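Local coordinates for toxin protein (Yersinia entomophaga, PDB 6AQK) that probably acts as an ADP-ribosyltransferase toxin, attaching ADP-ribose to a target molecule through its C-terminal catalytic domain, at residues 203-206 / 207-211; 88-91 / 92-96. One frame throughout, in Å; residues are numbered along the deposited sequence. Where two conformers were deposited one is given.

Overall arrangement
Two local turns, each held by side chains a few residues apart, sit far from one another in this single-chain domain: the centres of contact 1 and contact 2 are 36 Å apart, and their nearest atoms about 22 Å. Contact 2 comes first in sequence, where helix 74-90 gives way to the loop leading to the outer strand 101-106. Contact 1 lies between strand 192-200 and helix 211-214, with a platinum ion on Met208; platinum is also bound at Met51 and at His74. The five-stranded sheet relates the two: strand 161-167, next to 101-106, carries His164, to which Tyr207 of contact 1 is hydrogen-bonded.

Contact 1. Residues 203-206 / 207-211; sequences EGRS and YMDNP. With PT (platinum (II) ion), chain G.
Arg205 and Asp209 form the charged part of this local contact, a salt bridge in which NH2 of Arg205 reaches OD1 of Asp209 at 2.9 Å. The side chains run alongside each other, and the guanidinium and carboxylate planes are nearly coplanar, 14° apart. The bond is almost straight (170°) and meets OD1 on its syn side. Bends at chi2 and chi3 bring the guanidinium edge beside the Asp209 carboxylate. A water fills the angle between the two residues: it accepts from NE of Arg205 and from the backbone N of Ser206, and donates to OD1 of Asp209 at 2.6 Å, giving that oxygen a second donor.

Backbone bonds set the path of the chain. Asp209 N donates to Ser206 O at 2.8 Å, and Asn210 N to Tyr207 O at 3.0 Å. In van der Waals contact, OG of Ser206 rests 3.5 Å from CB of Pro211, and it is hydrogen-bonded to Gly215 O. CG of Met208 lies over the centre of the Tyr207 ring, 3.7 Å above its plane, and Met208 SD binds a platinum ion at 2.1 Å.

Ser206 to Asp209 is a type II beta turn, with Met208 at its positive-phi position. It runs directly into an N-cap: Asn210 OD1 accepts from Gln213 N at the start of helix 211-214.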
loop_
_atom_site.group_PDB
_atom_site.type_symbol
_atom_site.label_atom_id
_atom_site.label_comp_id
_atom_site.label_asym_id
_atom_site.label_seq_id
_atom_site.Cartn_x
_atom_site.Cartn_y
_atom_site.Cartn_z
ATOM N N GLU A 203 -13.976 6.694 -18.907
ATOM C CA GLU A 203 -15.313 6.302 -18.433
ATOM C C GLU A 203 -15.951 5.224 -19.275
ATOM O O GLU A 203 -15.841 5.237 -20.487
ATOM C CB GLU A 203 -16.258 7.510 -18.449
ATOM C CG GLU A 203 -16.003 8.553 -17.379
ATOM C CD GLU A 203 -16.302 8.064 -15.979
ATOM O OE1 GLU A 203 -17.025 7.050 -15.813
ATOM O OE2 GLU A 203 -15.795 8.698 -15.036
ATOM N N GLY A 204 -16.557 4.248 -18.637
ATOM C CA GLY A 204 -17.101 3.105 -19.383
ATOM C C GLY A 204 -16.137 2.029 -19.827
ATOM O O GLY A 204 -16.590 0.944 -20.163
ATOM N N ARG A 205 -14.826 2.276 -19.805
ATOM C CA ARG A 205 -13.826 1.299 -20.255
ATOM C C ARG A 205 -13.354 0.477 -19.047
ATOM O O ARG A 205 -13.399 0.988 -17.911
ATOM C CB ARG A 205 -12.636 1.995 -20.887
ATOM C CG ARG A 205 -12.975 2.813 -22.137
ATOM C CD ARG A 205 -13.564 1.963 -23.272
ATOM N NE ARG A 205 -12.672 0.897 -23.680
ATOM C CZ ARG A 205 -11.620 1.008 -24.475
ATOM N NH1 ARG A 205 -11.288 2.168 -25.020
ATOM N NH2 ARG A 205 -10.885 -0.083 -24.734
ATOM N N SER A 206 -12.944 -0.764 -19.301
ATOM C CA SER A 206 -12.526 -1.709 -18.235
ATOM C C SER A 206 -11.141 -2.249 -18.518
ATOM O O SER A 206 -10.759 -2.488 -19.676
ATOM C CB SER A 206 -13.477 -2.894 -18.148
ATOM O OG SER A 206 -14.822 -2.492 -17.991
ATOM N N TYR A 207 -10.408 -2.528 -17.442
ATOM C CA TYR A 207 -9.113 -3.174 -17.575
ATOM C C TYR A 207 -9.261 -4.479 -18.397
ATOM O O TYR A 207 -10.182 -5.259 -18.161
ATOM C CB TYR A 207 -8.600 -3.523 -16.168
ATOM C CG TYR A 207 -7.214 -4.121 -16.142
ATOM C CD1 TYR A 207 -6.203 -3.634 -16.933
ATOM C CD2 TYR A 207 -6.926 -5.167 -15.277
ATOM C CE1 TYR A 207 -4.905 -4.131 -16.852
ATOM C CE2 TYR A 207 -5.631 -5.704 -15.225
ATOM C CZ TYR A 207 -4.645 -5.186 -16.008
ATOM O OH TYR A 207 -3.397 -5.716 -15.924
ATOM N N MET A 208 -8.373 -4.653 -19.379
ATOM C CA MET A 208 -8.379 -5.803 -20.255
ATOM C C MET A 208 -9.745 -5.955 -20.965
ATOM O O MET A 208 -10.117 -7.058 -21.338
ATOM C CB MET A 208 -8.093 -7.089 -19.473
ATOM C CG MET A 208 -6.775 -7.095 -18.716
ATOM S SD MET A 208 -5.816 -8.583 -19.078
ATOM C CE MET A 208 -5.243 -8.211 -20.785
ATOM N N ASP A 209 -10.531 -4.885 -21.042
ATOM C CA ASP A 209 -11.889 -4.938 -21.595
ATOM C C ASP A 209 -12.718 -6.061 -20.995
ATOM O O ASP A 209 -13.501 -6.691 -21.683
ATOM C CB ASP A 209 -11.799 -5.029 -23.128
ATOM C CG ASP A 209 -10.987 -3.888 -23.737
ATOM O OD1 ASP A 209 -11.282 -2.702 -23.452
ATOM O OD2 ASP A 209 -10.061 -4.157 -24.524
ATOM N N ASN A 210 -12.551 -6.295 -19.696
ATOM C CA ASN A 210 -13.255 -7.309 -18.968
ATOM C C ASN A 210 -14.019 -6.671 -17.817
ATOM O O ASN A 210 -13.602 -6.708 -16.646
ATOM C CB ASN A 210 -12.278 -8.371 -18.454
ATOM C CG ASN A 210 -12.961 -9.583 -17.811
ATOM O OD1 ASN A 210 -14.154 -9.582 -17.424
ATOM N ND2 ASN A 210 -12.167 -10.650 -17.646
ATOM N N PRO A 211 -15.188 -6.148 -18.121
ATOM C CA PRO A 211 -16.041 -5.549 -17.097
ATOM C C PRO A 211 -16.520 -6.480 -15.979
ATOM O O PRO A 211 -16.667 -6.036 -14.860
ATOM C CB PRO A 211 -17.237 -4.999 -17.910
ATOM C CG PRO A 211 -17.219 -5.762 -19.196
ATOM C CD PRO A 211 -15.768 -6.008 -19.483
HETATM PT PT PT G . -6.833 -10.274 -18.358
HETATM O O HOH W 1 -13.123 -1.733 -21.925
#

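Contact 2. Residues 88-91 / 92-96; sequences DAEW and SGYHS
Trp91 and Tyr94 meet as an offset edge-to-face pair, the tyrosine presenting its CD2-CE2 edge to one face of the indole. The planes are inclined at 60° and the centroid of the six-membered indole ring is 5.4 Å from that of Tyr94; the closest approach is CE3 of Trp91 to CE2 of Tyr94, 3.8 Å. With CG of Trp91 anti to its backbone N (chi1 -160°), the indole is placed across the tyrosine side chain, at about a right angle to it, and its NE1 is hydrogen-bonded to Ala172 O.

Glu90 meets the far end of the same tyrosine. Its extended chain carries OE1 to the hydroxyl: OH of Tyr94 donates to OE1 of Glu90 at 2.6 Å, on its anti lone pair; carboxylate and ring planes are 78° apart. The carbonyl O of Glu90 lies over one ring face, toward the rim.

Consecutive i to i+3 turns bring these groups together: Gly93 N donates to Glu90 O at 2.9 Å, and Tyr94 N to Trp91 O at 3.0 Å.

Glu90 OE1 also accepts from Ala18 N, so two donors converge on one oxygen; this would probably stabilise an ionised carboxylate and fix the rotation of the buried tyrosine's hydroxyl.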
loop_
_atom_site.group_PDB
_atom_site.type_symbol
_atom_site.label_atom_id
_atom_site.label_comp_id
_atom_site.label_asym_id
_atom_site.label_seq_id
_atom_site.Cartn_x
_atom_site.Cartn_y
_atom_site.Cartn_z
ATOM N N ASP A 88 8.875 -7.015 11.167
ATOM C CA ASP A 88 9.973 -7.389 10.251
ATOM C C ASP A 88 10.756 -8.594 10.772
ATOM O O ASP A 88 11.177 -9.421 9.989
ATOM C CB ASP A 88 10.867 -6.151 9.999
ATOM C CG ASP A 88 10.290 -5.212 8.947
ATOM O OD1 ASP A 88 9.624 -5.748 8.060
ATOM O OD2 ASP A 88 10.512 -3.982 8.988
ATOM N N ALA A 89 10.933 -8.679 12.098
ATOM C CA ALA A 89 11.566 -9.822 12.766
ATOM C C ALA A 89 10.816 -11.119 12.547
ATOM O O ALA A 89 11.427 -12.163 12.209
ATOM C CB ALA A 89 11.709 -9.513 14.198
ATOM N N GLU A 90 9.478 -10.998 12.572
ATOM C CA GLU A 90 8.590 -12.123 12.396
ATOM C C GLU A 90 8.391 -12.518 10.989
ATOM O O GLU A 90 7.762 -13.576 10.720
ATOM C CB GLU A 90 7.232 -11.813 13.030
ATOM C CG GLU A 90 7.318 -11.602 14.547
ATOM C CD GLU A 90 6.037 -11.251 15.206
ATOM O OE1 GLU A 90 5.019 -11.085 14.507
ATOM O OE2 GLU A 90 6.014 -11.173 16.464
ATOM N N TRP A 91 8.792 -11.665 10.056
ATOM C CA TRP A 91 8.217 -11.763 8.684
ATOM C C TRP A 91 8.442 -13.142 8.029
ATOM O O TRP A 91 7.502 -13.756 7.386
ATOM C CB TRP A 91 8.727 -10.632 7.726
ATOM C CG TRP A 91 7.800 -10.452 6.539
ATOM C CD1 TRP A 91 7.892 -11.052 5.336
ATOM C CD2 TRP A 91 6.614 -9.629 6.484
ATOM N NE1 TRP A 91 6.830 -10.698 4.547
ATOM C CE2 TRP A 91 6.063 -9.782 5.225
ATOM C CE3 TRP A 91 5.984 -8.756 7.396
ATOM C CZ2 TRP A 91 4.863 -9.183 4.855
ATOM C CZ3 TRP A 91 4.805 -8.116 7.004
ATOM C CH2 TRP A 91 4.270 -8.334 5.724
ATOM N N SER A 92 9.664 -13.646 8.158
ATOM C CA SER A 92 9.995 -14.930 7.492
ATOM C C SER A 92 9.150 -16.084 8.035
ATOM O O SER A 92 8.948 -17.028 7.327
ATOM C CB SER A 92 11.505 -15.206 7.503
ATOM O OG SER A 92 11.824 -15.751 8.751
ATOM N N GLY A 93 8.624 -15.976 9.271
ATOM C CA GLY A 93 7.799 -16.999 9.906
ATOM C C GLY A 93 6.323 -16.906 9.498
ATOM O O GLY A 93 5.574 -17.777 9.837
ATOM N N TYR A 94 5.893 -15.846 8.773
ATOM C CA TYR A 94 4.512 -15.729 8.309
ATOM C C TYR A 94 4.244 -16.601 7.109
ATOM O O TYR A 94 5.152 -16.870 6.354
ATOM C CB TYR A 94 4.236 -14.244 7.969
ATOM C CG TYR A 94 4.259 -13.282 9.128
ATOM C CD1 TYR A 94 4.166 -13.686 10.456
ATOM C CD2 TYR A 94 4.301 -11.879 8.865
ATOM C CE1 TYR A 94 4.137 -12.748 11.505
ATOM C CE2 TYR A 94 4.244 -10.956 9.887
ATOM C CZ TYR A 94 4.169 -11.380 11.204
ATOM O OH TYR A 94 4.145 -10.396 12.170
ATOM N N HIS A 95 2.992 -16.996 6.886
ATOM C CA HIS A 95 2.643 -17.926 5.843
ATOM C C HIS A 95 2.758 -17.178 4.505
ATOM O O HIS A 95 2.039 -16.190 4.307
ATOM C CB HIS A 95 1.186 -18.399 6.035
ATOM C CG HIS A 95 0.931 -19.240 7.262
ATOM N ND1 HIS A 95 0.565 -18.695 8.476
ATOM C CD2 HIS A 95 0.876 -20.589 7.431
ATOM C CE1 HIS A 95 0.331 -19.663 9.345
ATOM N NE2 HIS A 95 0.508 -20.821 8.737
ATOM N N SER A 96 3.594 -17.646 3.591
ATOM C CA SER A 96 3.765 -16.941 2.318
ATOM C C SER A 96 2.552 -17.195 1.505
ATOM O O SER A 96 1.984 -18.293 1.549
ATOM C CB SER A 96 4.975 -17.440 1.563
ATOM O OG SER A 96 6.149 -17.004 2.209
HETATM O O HOH W 2 11.912 -12.095 9.112
HETATM O O HOH W 3 11.082 -14.754 11.535
HETATM O O HOH W 4 7.338 -15.079 5.084
#